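Local coordinates for protein HTH-type transcriptional repressor NemR (Escherichia coli, PDB 4YZE) that represses transcription of the nemRA-gloA operon by binding the NemR box and takes part in the response to electrophiles and reactive chlorine species, at residues Q93-Q98 and E183-A188; Y166-G171 and A190-I195; L109-S114 and A172-K177; D86-Y91 and Q141-G146. The protein carries 5 engineered substitutions. One frame throughout, in Å; residues are numbered along the deposited sequence.

Interaction 1: residues Q93-Q98 and E183-A188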
loop_
_atom_site.group_PDB
_atom_site.type_symbol
_atom_site.label_atom_id
_atom_site.label_comp_id
_atom_site.label_asym_id
_atom_site.label_seq_id
_atom_site.Cartn_x
_atom_site.Cartn_y
_atom_site.Cartn_z
ATOM N N GLN A 93 1.220 10.302 14.043
ATOM C CA GLN A 93 0.740 9.881 15.364
ATOM C C GLN A 93 -0.772 9.639 15.331
ATOM O O GLN A 93 -1.270 8.686 15.929
ATOM C CB GLN A 93 1.123 10.900 16.447
ATOM C CG GLN A 93 0.660 10.549 17.859
ATOM C CD GLN A 93 1.306 9.290 18.416
ATOM O OE1 GLN A 93 0.619 8.330 18.779
ATOM N NE2 GLN A 93 2.632 9.292 18.497
ATOM N N GLN A 94 -1.495 10.496 14.614
ATOM C CA GLN A 94 -2.938 10.312 14.418
ATOM C C GLN A 94 -3.246 9.009 13.667
ATOM O O GLN A 94 -4.196 8.304 13.989
ATOM C CB GLN A 94 -3.515 11.486 13.627
ATOM C CG GLN A 94 -4.708 12.172 14.278
ATOM C CD GLN A 94 -4.387 13.593 14.722
ATOM O OE1 GLN A 94 -3.367 13.836 15.370
ATOM N NE2 GLN A 94 -5.254 14.538 14.365
ATOM N N THR A 95 -2.436 8.712 12.656
ATOM C CA THR A 95 -2.573 7.477 11.906
ATOM C C THR A 95 -2.439 6.308 12.860
ATOM O O THR A 95 -3.240 5.361 12.810
ATOM C CB THR A 95 -1.502 7.365 10.818
ATOM O OG1 THR A 95 -1.619 8.468 9.915
ATOM C CG2 THR A 95 -1.663 6.063 10.052
ATOM N N LEU A 96 -1.440 6.379 13.743
ATOM C CA LEU A 96 -1.273 5.365 14.797
ATOM C C LEU A 96 -2.514 5.217 15.668
ATOM O O LEU A 96 -2.910 4.096 16.013
ATOM C CB LEU A 96 -0.075 5.692 15.682
ATOM C CG LEU A 96 1.120 4.747 15.679
ATOM C CD1 LEU A 96 2.238 5.284 16.566
ATOM C CD2 LEU A 96 0.713 3.367 16.139
ATOM N N ASN A 97 -3.127 6.336 16.039
ATOM C CA ASN A 97 -4.281 6.277 16.936
ATOM C C ASN A 97 -5.514 5.725 16.233
ATOM O O ASN A 97 -6.238 4.894 16.773
ATOM C CB ASN A 97 -4.591 7.667 17.489
ATOM C CG ASN A 97 -3.437 8.259 18.277
ATOM O OD1 ASN A 97 -2.545 7.545 18.730
ATOM N ND2 ASN A 97 -3.453 9.577 18.441
ATOM N N GLN A 98 -5.737 6.209 15.015
ATOM C CA GLN A 98 -6.908 5.862 14.220
ATOM C C GLN A 98 -6.713 4.562 13.448
ATOM O O GLN A 98 -7.414 4.304 12.468
ATOM C CB GLN A 98 -7.231 7.002 13.246
ATOM C CG GLN A 98 -7.653 8.289 13.948
ATOM C CD GLN A 98 -7.760 9.477 13.009
ATOM O OE1 GLN A 98 -7.785 9.323 11.785
ATOM N NE2 GLN A 98 -7.821 10.674 13.581
ATOM N N GLU A 183 3.330 -2.093 14.548
ATOM C CA GLU A 183 4.784 -1.898 14.442
ATOM C C GLU A 183 5.214 -1.146 13.164
ATOM O O GLU A 183 6.057 -0.268 13.236
ATOM C CB GLU A 183 5.536 -3.227 14.609
ATOM C CG GLU A 183 7.033 -3.088 14.851
ATOM C CD GLU A 183 7.810 -2.821 13.568
ATOM O OE1 GLU A 183 7.318 -3.224 12.482
ATOM O OE2 GLU A 183 8.909 -2.210 13.649
ATOM N N PRO A 184 4.628 -1.472 12.000
ATOM C CA PRO A 184 5.029 -0.695 10.824
ATOM C C PRO A 184 4.718 0.790 10.958
ATOM O O PRO A 184 5.491 1.612 10.439
ATOM C CB PRO A 184 4.161 -1.300 9.702
ATOM C CG PRO A 184 3.915 -2.752 10.136
ATOM C CD PRO A 184 3.801 -2.657 11.646
ATOM N N LEU A 185 3.616 1.135 11.624
ATOM C CA LEU A 185 3.265 2.554 11.834
ATOM C C LEU A 185 4.216 3.212 12.855
ATOM O O LEU A 185 4.688 4.315 12.618
ATOM C CB LEU A 185 1.793 2.722 12.251
ATOM C CG LEU A 185 0.815 2.116 11.222
ATOM C CD1 LEU A 185 -0.633 1.960 11.754
ATOM C CD2 LEU A 185 0.825 2.955 9.968
ATOM N N GLU A 186 4.499 2.537 13.976
ATOM C CA GLU A 186 5.407 3.106 14.979
ATOM C C GLU A 186 6.764 3.229 14.327
ATOM O O GLU A 186 7.474 4.197 14.540
ATOM C CB GLU A 186 5.513 2.250 16.259
ATOM C CG GLU A 186 4.197 2.061 16.986
ATOM C CD GLU A 186 4.288 1.072 18.159
ATOM O OE1 GLU A 186 4.983 0.034 18.039
ATOM O OE2 GLU A 186 3.656 1.340 19.206
ATOM N N ASN A 187 7.124 2.259 13.502
ATOM C CA ASN A 187 8.440 2.325 12.899
ATOM C C ASN A 187 8.511 3.468 11.888
ATOM O O ASN A 187 9.532 4.154 11.800
ATOM C CB ASN A 187 8.847 0.992 12.267
ATOM C CG ASN A 187 10.254 1.035 11.702
ATOM O OD1 ASN A 187 11.215 1.312 12.423
ATOM N ND2 ASN A 187 10.380 0.776 10.414
ATOM N N ALA A 188 7.423 3.696 11.148
ATOM C CA ALA A 188 7.388 4.826 10.218
ATOM C C ALA A 188 7.512 6.154 10.965
ATOM O O ALA A 188 8.259 7.026 10.539
ATOM C CB ALA A 188 6.127 4.811 9.329
#
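Leu-96 and Thr-95 pack against Leu-185 and Glu-186 in an apolar contact between two nearly antiparallel helices, 84-97 and 183-195, in the TetR-type C-terminal domain. The axes of the two short segments pass 9.6 Å apart, with 167° between their directions, and no hydrogen bond joins them. The two leucines run past each other in opposite directions, which brings Leu-96 CG to 4.0 Å from Leu-185 CB. Beyond CG the fork of Leu-96 straddles the stem of Glu-186: CD1 and CD2 each lie 3.8 Å from its CG, so the aliphatic part of the glutamate, and not its carboxylate, does the touching. An alanine at Leu-96 is likely to leave this stem and Leu-185 CB without their apolar partner and open a gap between the helices. Beside this, Thr-95 meets Leu-185 crosswise, methyl to methyl, with CG2 at 4.0 Å from CD2. With CG2 anti to the backbone N, OG1 lies beside that N (chi1 -60°), where two bonds grip it, one to Trp-169 NE1 and one to the carbonyl of Tyr-91. Thr-95 thus turns its hydroxyl toward Trp-169 while its methyl faces the leucine. Asn-173 of helix 158-179 touches both Thr-95 and Leu-185, Phe-99 lies on Leu-185, and Leu-189, one turn along helix 183-195, continues the packing on Leu-96.

Interaction 2: residues Y166-G171 and A190-I195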
loop_
_atom_site.group_PDB
_atom_site.type_symbol
_atom_site.label_atom_id
_atom_site.label_comp_id
_atom_site.label_asym_id
_atom_site.label_seq_id
_atom_site.Cartn_x
_atom_site.Cartn_y
_atom_site.Cartn_z
ATOM N N TYR A 166 4.139 10.302 1.978
ATOM C CA TYR A 166 2.836 9.722 1.652
ATOM C C TYR A 166 3.012 8.259 1.279
ATOM O O TYR A 166 2.274 7.402 1.756
ATOM C CB TYR A 166 2.151 10.514 0.533
ATOM C CG TYR A 166 0.787 9.956 0.193
ATOM C CD1 TYR A 166 -0.295 10.161 1.038
ATOM C CD2 TYR A 166 0.589 9.196 -0.946
ATOM C CE1 TYR A 166 -1.546 9.646 0.750
ATOM C CE2 TYR A 166 -0.674 8.669 -1.254
ATOM C CZ TYR A 166 -1.732 8.900 -0.399
ATOM O OH TYR A 166 -2.981 8.382 -0.679
ATOM N N ALA A 167 4.003 7.962 0.441
ATOM C CA ALA A 167 4.237 6.568 0.055
ATOM C C ALA A 167 4.527 5.753 1.309
ATOM O O ALA A 167 4.044 4.631 1.466
ATOM C CB ALA A 167 5.376 6.471 -0.902
ATOM N N LEU A 168 5.298 6.334 2.224
ATOM C CA LEU A 168 5.658 5.622 3.459
ATOM C C LEU A 168 4.429 5.311 4.314
ATOM O O LEU A 168 4.270 4.192 4.836
ATOM C CB LEU A 168 6.648 6.465 4.268
ATOM C CG LEU A 168 7.662 5.876 5.253
ATOM C CD1 LEU A 168 7.906 6.833 6.421
ATOM C CD2 LEU A 168 7.317 4.516 5.760
ATOM N N TRP A 169 3.588 6.323 4.489
ATOM C CA TRP A 169 2.338 6.199 5.237
ATOM C C TRP A 169 1.430 5.116 4.642
ATOM O O TRP A 169 0.829 4.323 5.367
ATOM C CB TRP A 169 1.630 7.561 5.191
ATOM C CG TRP A 169 0.260 7.608 5.799
ATOM C CD1 TRP A 169 -0.054 7.905 7.095
ATOM C CD2 TRP A 169 -0.993 7.391 5.123
ATOM N NE1 TRP A 169 -1.420 7.871 7.269
ATOM C CE2 TRP A 169 -2.018 7.556 6.077
ATOM C CE3 TRP A 169 -1.344 7.076 3.806
ATOM C CZ2 TRP A 169 -3.380 7.408 5.755
ATOM C CZ3 TRP A 169 -2.695 6.926 3.489
ATOM C CH2 TRP A 169 -3.694 7.094 4.464
ATOM N N LEU A 170 1.351 5.094 3.315
ATOM C CA LEU A 170 0.523 4.143 2.573
ATOM C C LEU A 170 1.056 2.730 2.778
ATOM O O LEU A 170 0.306 1.805 3.139
ATOM C CB LEU A 170 0.522 4.542 1.066
ATOM C CG LEU A 170 -0.794 4.781 0.321
ATOM C CD1 LEU A 170 -0.528 5.040 -1.158
ATOM C CD2 LEU A 170 -1.755 3.610 0.466
ATOM N N GLY A 171 2.362 2.557 2.599
ATOM C CA GLY A 171 2.940 1.219 2.685
ATOM C C GLY A 171 2.909 0.692 4.113
ATOM O O GLY A 171 2.725 -0.512 4.369
ATOM N N ALA A 190 8.899 6.718 13.864
ATOM C CA ALA A 190 10.246 6.905 14.404
ATOM C C ALA A 190 11.210 7.319 13.291
ATOM O O ALA A 190 12.118 8.117 13.518
ATOM C CB ALA A 190 10.733 5.653 15.112
ATOM N N HIS A 191 10.999 6.802 12.081
ATOM C CA HIS A 191 11.894 7.147 10.976
ATOM C C HIS A 191 11.665 8.590 10.482
ATOM O O HIS A 191 12.632 9.314 10.167
ATOM C CB HIS A 191 11.808 6.105 9.865
ATOM C CG HIS A 191 12.527 6.474 8.604
ATOM N ND1 HIS A 191 13.856 6.180 8.387
ATOM C CD2 HIS A 191 12.082 7.062 7.468
ATOM C CE1 HIS A 191 14.208 6.595 7.182
ATOM N NE2 HIS A 191 13.147 7.131 6.601
ATOM N N VAL A 192 10.404 9.019 10.453
ATOM C CA VAL A 192 10.090 10.408 10.122
ATOM C C VAL A 192 10.736 11.388 11.115
ATOM O O VAL A 192 11.270 12.440 10.712
ATOM C CB VAL A 192 8.575 10.638 10.056
ATOM C CG1 VAL A 192 8.260 12.112 9.844
ATOM C CG2 VAL A 192 7.950 9.790 8.938
ATOM N N LYS A 193 10.685 11.043 12.405
ATOM C CA LYS A 193 11.316 11.858 13.451
ATOM C C LYS A 193 12.784 12.099 13.170
ATOM O O LYS A 193 13.321 13.153 13.503
ATOM C CB LYS A 193 11.199 11.186 14.818
ATOM C CG LYS A 193 9.911 11.495 15.565
ATOM C CD LYS A 193 9.835 10.725 16.887
ATOM C CE LYS A 193 8.485 10.944 17.549
ATOM N NZ LYS A 193 8.239 9.997 18.675
ATOM N N ASN A 194 13.437 11.118 12.561
ATOM C CA ASN A 194 14.864 11.234 12.283
ATOM C C ASN A 194 15.131 11.944 10.946
ATOM O O ASN A 194 16.122 12.644 10.791
ATOM C CB ASN A 194 15.509 9.845 12.309
ATOM C CG ASN A 194 17.021 9.904 12.364
ATOM O OD1 ASN A 194 17.705 9.568 11.394
ATOM N ND2 ASN A 194 17.554 10.340 13.502
ATOM N N ILE A 195 14.229 11.768 9.987
ATOM C CA ILE A 195 14.403 12.329 8.648
ATOM C C ILE A 195 14.027 13.812 8.608
ATOM O O ILE A 195 14.721 14.619 7.986
ATOM C CB ILE A 195 13.575 11.532 7.605
ATOM C CG1 ILE A 195 14.176 10.141 7.420
ATOM C CG2 ILE A 195 13.552 12.246 6.282
ATOM C CD1 ILE A 195 15.687 10.181 7.198
#
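Leu-168 reaches across to Val-192 and His-191, joining the last two helices of the TetR-type C-terminal domain, 158-179 and 183-195, which in this family typically build a four-helix dimer interface with their copies in the partner subunit. A single methyl does the touching: CD1 of Leu-168 sits 3.9 Å from Val-192 CG2, and the two side chains run past each other in opposite directions. The same CD1 approaches the imidazole of His-191 obliquely, with CD2 of that ring at 4.3 Å. The methyl therefore rests between a valine branch and an imidazole that project from consecutive residues. Both backbones keep their distance, with 9.3 Å between the CA atoms of Leu-168 and Val-192, and the side chains bridge it; no hydrogen bond crosses, and all three residues are buried. Leu-168 gets there because CG stands roughly anti to its own backbone N (chi1 -154°), extending the branch outward from its helix.

In the next shell, Val-192 also packs on Leu-89 and Tyr-92 of helix 84-97 and on Leu-165, while His-191 lies against Val-164 of the second subunit. One turn further along helix 183-195, Ile-195 takes its backbone N-H to His-191 O. Its side chain folds back over the imidazole, placing Ile-195 CG1 3.3 Å above the plane of the His-191 ring, offset toward the rim.

Interaction 3: residues L109-S114 and A172-K177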
loop_
_atom_site.group_PDB
_atom_site.type_symbol
_atom_site.label_atom_id
_atom_site.label_comp_id
_atom_site.label_asym_id
_atom_site.label_seq_id
_atom_site.Cartn_x
_atom_site.Cartn_y
_atom_site.Cartn_z
ATOM N N LEU A 109 -9.882 4.022 3.395
ATOM C CA LEU A 109 -10.531 3.910 2.086
ATOM C C LEU A 109 -9.531 3.854 0.941
ATOM O O LEU A 109 -9.651 3.004 0.058
ATOM C CB LEU A 109 -11.543 5.037 1.856
ATOM C CG LEU A 109 -12.603 4.760 0.773
ATOM C CD1 LEU A 109 -13.484 3.576 1.151
ATOM C CD2 LEU A 109 -13.479 5.977 0.484
ATOM N N THR A 110 -8.545 4.749 0.953
ATOM C CA THR A 110 -7.551 4.749 -0.115
ATOM C C THR A 110 -6.845 3.402 -0.158
ATOM O O THR A 110 -6.757 2.763 -1.218
ATOM C CB THR A 110 -6.536 5.905 0.014
ATOM O OG1 THR A 110 -7.199 7.152 -0.228
ATOM C CG2 THR A 110 -5.428 5.751 -1.010
ATOM N N VAL A 111 -6.411 2.946 1.015
ATOM C CA VAL A 111 -5.709 1.675 1.132
ATOM C C VAL A 111 -6.541 0.504 0.621
ATOM O O VAL A 111 -6.053 -0.314 -0.160
ATOM C CB VAL A 111 -5.269 1.402 2.571
ATOM C CG1 VAL A 111 -4.357 0.191 2.605
ATOM C CG2 VAL A 111 -4.536 2.605 3.134
ATOM N N LYS A 112 -7.797 0.426 1.059
ATOM C CA LYS A 112 -8.682 -0.634 0.613
ATOM C C LYS A 112 -8.953 -0.558 -0.881
ATOM O O LYS A 112 -8.995 -1.582 -1.568
ATOM C CB LYS A 112 -10.005 -0.578 1.373
ATOM C CG LYS A 112 -10.935 -1.741 1.074
ATOM C CD LYS A 112 -11.108 -2.633 2.306
ATOM C CE LYS A 112 -12.244 -3.642 2.134
ATOM N NZ LYS A 112 -11.759 -4.956 1.663
ATOM N N LEU A 113 -9.170 0.649 -1.387
ATOM C CA LEU A 113 -9.568 0.788 -2.790
ATOM C C LEU A 113 -8.367 0.730 -3.763
ATOM O O LEU A 113 -8.535 0.513 -4.966
ATOM C CB LEU A 113 -10.450 2.028 -2.989
ATOM C CG LEU A 113 -11.967 1.774 -2.898
ATOM C CD1 LEU A 113 -12.350 0.939 -1.678
ATOM C CD2 LEU A 113 -12.752 3.082 -2.893
ATOM N N SER A 114 -7.161 0.893 -3.229
ATOM C CA SER A 114 -5.937 0.560 -3.963
ATOM C C SER A 114 -6.082 -0.733 -4.776
ATOM O O SER A 114 -5.883 -0.743 -5.991
ATOM C CB SER A 114 -4.825 0.339 -2.969
ATOM O OG SER A 114 -4.995 -0.924 -2.347
ATOM N N ALA A 172 3.056 1.595 5.067
ATOM C CA ALA A 172 3.112 1.151 6.455
ATOM C C ALA A 172 1.735 0.699 6.889
ATOM O O ALA A 172 1.608 -0.270 7.639
ATOM C CB ALA A 172 3.644 2.266 7.394
ATOM N N ASN A 173 0.718 1.438 6.449
ATOM C CA ASN A 173 -0.675 1.062 6.700
ATOM C C ASN A 173 -1.024 -0.296 6.107
ATOM O O ASN A 173 -1.674 -1.125 6.751
ATOM C CB ASN A 173 -1.635 2.148 6.178
ATOM C CG ASN A 173 -1.906 3.225 7.229
ATOM O OD1 ASN A 173 -2.522 2.945 8.262
ATOM N ND2 ASN A 173 -1.431 4.454 6.983
ATOM N N LEU A 174 -0.580 -0.510 4.877
ATOM C CA LEU A 174 -0.834 -1.750 4.171
ATOM C C LEU A 174 -0.255 -2.874 4.989
ATOM O O LEU A 174 -0.925 -3.857 5.318
ATOM C CB LEU A 174 -0.152 -1.724 2.803
ATOM C CG LEU A 174 -1.061 -1.708 1.580
ATOM C CD1 LEU A 174 -0.289 -2.068 0.320
ATOM C CD2 LEU A 174 -2.197 -2.657 1.784
ATOM N N GLN A 175 1.007 -2.696 5.339
ATOM C CA GLN A 175 1.731 -3.678 6.110
ATOM C C GLN A 175 1.166 -3.868 7.508
ATOM O O GLN A 175 1.204 -4.976 8.038
ATOM C CB GLN A 175 3.179 -3.232 6.217
ATOM C CG GLN A 175 4.093 -4.316 6.657
ATOM C CD GLN A 175 5.520 -3.968 6.390
ATOM O OE1 GLN A 175 5.819 -2.938 5.779
ATOM N NE2 GLN A 175 6.423 -4.818 6.849
ATOM N N ALA A 176 0.691 -2.791 8.137
ATOM C CA ALA A 176 0.112 -2.928 9.484
ATOM C C ALA A 176 -1.136 -3.803 9.361
ATOM O O ALA A 176 -1.398 -4.671 10.184
ATOM C CB ALA A 176 -0.254 -1.569 10.056
ATOM N N LYS A 177 -1.902 -3.562 8.304
ATOM C CA LYS A 177 -3.178 -4.230 8.115
ATOM C C LYS A 177 -2.949 -5.726 7.919
ATOM O O LYS A 177 -3.554 -6.560 8.610
ATOM C CB LYS A 177 -3.866 -3.622 6.892
ATOM C CG LYS A 177 -5.198 -4.203 6.544
ATOM C CD LYS A 177 -5.722 -3.425 5.344
ATOM C CE LYS A 177 -6.883 -4.103 4.664
ATOM N NZ LYS A 177 -7.039 -3.563 3.280
#
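Val-111 overlaps Leu-174 with one methyl, its CG1 lying 3.7 Å from Leu-174 CD2. This is helix-on-helix packing inside the TetR-type C-terminal domain: helix 109-114 crosses segment 172-177 of the long helix 158-179 steeply, the short axes passing 10.4 Å apart at a signed angle of -76°. Such a crossing limits the overlap to a few residues, and Val-111 has the largest share of it. Its CG1 is anti to the backbone N (chi1 -171°) and is directed at the isobutyl fork, where Leu-174 CG is also near, at 3.9 Å. The two side chains slide past each other in opposite senses.

At one margin of the contact, Lys-177 stretches out with its chain fully extended and brings NZ to 4.3 Å from Lys-112 CD. The hydrogen bond of that amine goes to the carbonyl of Ser-114 in the second subunit, so Lys-177 links this helix pair to the dimer partner. Cys-108, central to the response to reactive chlorine species, has its side chain about 4 Å from that of Val-111. The amide of Asn-173 is tied by ND2 to Trp-169 O, leaving its stem to meet the valine: Asn-173 CB is 4.2 Å from Val-111 CG2.

Interaction 4: residues D86-Y91 and Q141-G146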
loop_
_atom_site.group_PDB
_atom_site.type_symbol
_atom_site.label_atom_id
_atom_site.label_comp_id
_atom_site.label_asym_id
_atom_site.label_seq_id
_atom_site.Cartn_x
_atom_site.Cartn_y
_atom_site.Cartn_z
ATOM N N ASP A 86 6.213 19.506 14.554
ATOM C CA ASP A 86 5.253 18.861 15.449
ATOM C C ASP A 86 3.999 18.422 14.696
ATOM O O ASP A 86 3.439 17.347 14.948
ATOM C CB ASP A 86 4.835 19.811 16.569
ATOM C CG ASP A 86 6.000 20.251 17.439
ATOM O OD1 ASP A 86 6.984 19.485 17.580
ATOM O OD2 ASP A 86 5.912 21.369 17.999
ATOM N N ARG A 87 3.546 19.267 13.779
ATOM C CA ARG A 87 2.317 18.983 13.053
ATOM C C ARG A 87 2.496 17.817 12.088
ATOM O O ARG A 87 1.639 16.952 11.983
ATOM C CB ARG A 87 1.823 20.236 12.334
ATOM C CG ARG A 87 1.396 21.328 13.305
ATOM C CD ARG A 87 1.174 22.639 12.576
ATOM N NE ARG A 87 1.352 23.787 13.458
ATOM C CZ ARG A 87 1.034 25.037 13.138
ATOM N NH1 ARG A 87 0.509 25.307 11.949
ATOM N NH2 ARG A 87 1.236 26.014 14.012
ATOM N N ILE A 88 3.629 17.781 11.407
ATOM C CA ILE A 88 3.930 16.650 10.549
ATOM C C ILE A 88 3.998 15.340 11.339
ATOM O O ILE A 88 3.420 14.331 10.908
ATOM C CB ILE A 88 5.198 16.894 9.740
ATOM C CG1 ILE A 88 4.898 17.933 8.665
ATOM C CG2 ILE A 88 5.684 15.610 9.086
ATOM C CD1 ILE A 88 6.125 18.482 7.982
ATOM N N LEU A 89 4.664 15.349 12.497
ATOM C CA LEU A 89 4.731 14.147 13.309
ATOM C C LEU A 89 3.328 13.720 13.740
ATOM O O LEU A 89 3.045 12.527 13.868
ATOM C CB LEU A 89 5.629 14.349 14.532
ATOM C CG LEU A 89 7.084 14.682 14.205
ATOM C CD1 LEU A 89 7.921 14.764 15.460
ATOM C CD2 LEU A 89 7.682 13.673 13.243
ATOM N N ALA A 90 2.448 14.696 13.951
ATOM C CA ALA A 90 1.102 14.407 14.427
ATOM C C ALA A 90 0.299 13.630 13.365
ATOM O O ALA A 90 -0.569 12.817 13.695
ATOM C CB ALA A 90 0.397 15.692 14.829
ATOM N N TYR A 91 0.606 13.894 12.099
ATOM C CA TYR A 91 0.016 13.181 10.977
ATOM C C TYR A 91 0.281 11.702 11.142
ATOM O O TYR A 91 -0.636 10.890 11.019
ATOM C CB TYR A 91 0.613 13.706 9.669
ATOM C CG TYR A 91 0.315 12.932 8.391
ATOM C CD1 TYR A 91 -0.971 12.877 7.858
ATOM C CD2 TYR A 91 1.348 12.327 7.675
ATOM C CE1 TYR A 91 -1.225 12.197 6.660
ATOM C CE2 TYR A 91 1.112 11.648 6.497
ATOM C CZ TYR A 91 -0.174 11.585 5.983
ATOM O OH TYR A 91 -0.387 10.905 4.789
ATOM N N GLN A 141 3.588 21.705 1.483
ATOM C CA GLN A 141 3.523 23.088 1.940
ATOM C C GLN A 141 4.023 23.190 3.390
ATOM O O GLN A 141 4.749 24.136 3.743
ATOM C CB GLN A 141 2.103 23.638 1.792
ATOM C CG GLN A 141 1.991 25.138 2.031
ATOM C CD GLN A 141 2.887 25.966 1.101
ATOM O OE1 GLN A 141 2.635 26.050 -0.106
ATOM N NE2 GLN A 141 3.940 26.583 1.663
ATOM N N ALA A 142 3.661 22.198 4.213
ATOM C CA ALA A 142 4.103 22.158 5.614
ATOM C C ALA A 142 5.617 22.071 5.700
ATOM O O ALA A 142 6.239 22.743 6.533
ATOM C CB ALA A 142 3.468 20.973 6.360
ATOM N N LEU A 143 6.211 21.231 4.854
ATOM C CA LEU A 143 7.660 21.076 4.850
ATOM C C LEU A 143 8.345 22.397 4.478
ATOM O O LEU A 143 9.327 22.786 5.112
ATOM C CB LEU A 143 8.098 19.949 3.915
ATOM C CG LEU A 143 7.686 18.533 4.362
ATOM C CD1 LEU A 143 7.712 17.588 3.181
ATOM C CD2 LEU A 143 8.582 18.007 5.488
ATOM N N GLU A 144 7.819 23.074 3.458
ATOM C CA GLU A 144 8.402 24.325 2.972
ATOM C C GLU A 144 8.283 25.406 4.049
ATOM O O GLU A 144 9.266 26.079 4.367
ATOM C CB GLU A 144 7.722 24.755 1.668
ATOM C CG GLU A 144 8.165 26.104 1.123
ATOM C CD GLU A 144 9.618 26.124 0.686
ATOM O OE1 GLU A 144 10.174 27.235 0.523
ATOM O OE2 GLU A 144 10.207 25.039 0.495
ATOM N N ASN A 145 7.090 25.527 4.633
ATOM C CA ASN A 145 6.868 26.428 5.756
ATOM C C ASN A 145 7.864 26.184 6.885
ATOM O O ASN A 145 8.389 27.131 7.469
ATOM C CB ASN A 145 5.447 26.276 6.303
ATOM C CG ASN A 145 4.396 26.814 5.352
ATOM O OD1 ASN A 145 4.689 27.640 4.494
ATOM N ND2 ASN A 145 3.160 26.353 5.513
ATOM N N GLY A 146 8.090 24.908 7.194
ATOM C CA GLY A 146 8.986 24.501 8.258
ATOM C C GLY A 146 10.412 24.933 7.973
ATOM O O GLY A 146 11.139 25.325 8.897
#
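Ile-88 reaches from helix 84-97 to Ala-142 and Leu-143 of helix 122-148 through its longer branch. The bond from CA to CB already points toward the opposite helix. At CB the chain divides: CG2 is anti to the backbone N, whereas CG1 is anti to the carbonyl carbon (chi1 -72°), and it is CG1 that leads into the contact. Ile-88 CG1 lies 4.1 Å from Ala-142 CB. From there the branch runs on extended (chi2 168°), keeping CD1 beside the same alanine, 4.0 Å from Ala-142 CB, and carrying it up to the leucine. At the tip CD1 meets Leu-143 CD2 at 3.5 Å, a close approach, with Leu-143 CG behind at 3.9 Å; the two side chains cross at about a right angle.

Ala-142 and Leu-143 are successive residues, so the isoleucine tip settles where a small side chain adjoins a branched one. The small alanine probably helps the backbones to approach, the CA atoms of Ile-88 and Ala-142 being 7.4 Å apart. This is buried helix packing in the TetR-type C-terminal domain. Leu-152 adds to the cover on Ile-88, while Leu-143 also touches Gln-161 and Ala-162 of helix 158-179 and Phe-154.

Along the exposed flank of helix 122-148, one turn apart, Gln-141 NE2 donates to Asn-145 OD1 at 3.1 Å. The bond is bent, with 143° at the hydrogen, and the donor stands well above the carbonyl plane of the asparagine amide.

How the interactions relate
All four contacts lie in the C-terminal domain, and helices recur among them: 84-97 in interactions 1 and 4, 158-179 in 2 and 3, 183-195 in 1 and 2. Interactions 1 and 2, with centres 9 Å apart, also meet where Ala-188 CB lies 3.8 Å from Leu-168 CD2. Interaction 2 joins interaction 4 through Tyr-91, whose ring stacks with Trp-169, and it touches interaction 3 where Leu-170 packs on Val-111. Interactions 3 and 4 do not touch, their centres being about 22 Å apart. Interaction 3 is closest to redox-sensing Cys-108, about 4 Å from Val-111; Thr-95 of interaction 1 is about 8 Å away, side chain to side chain.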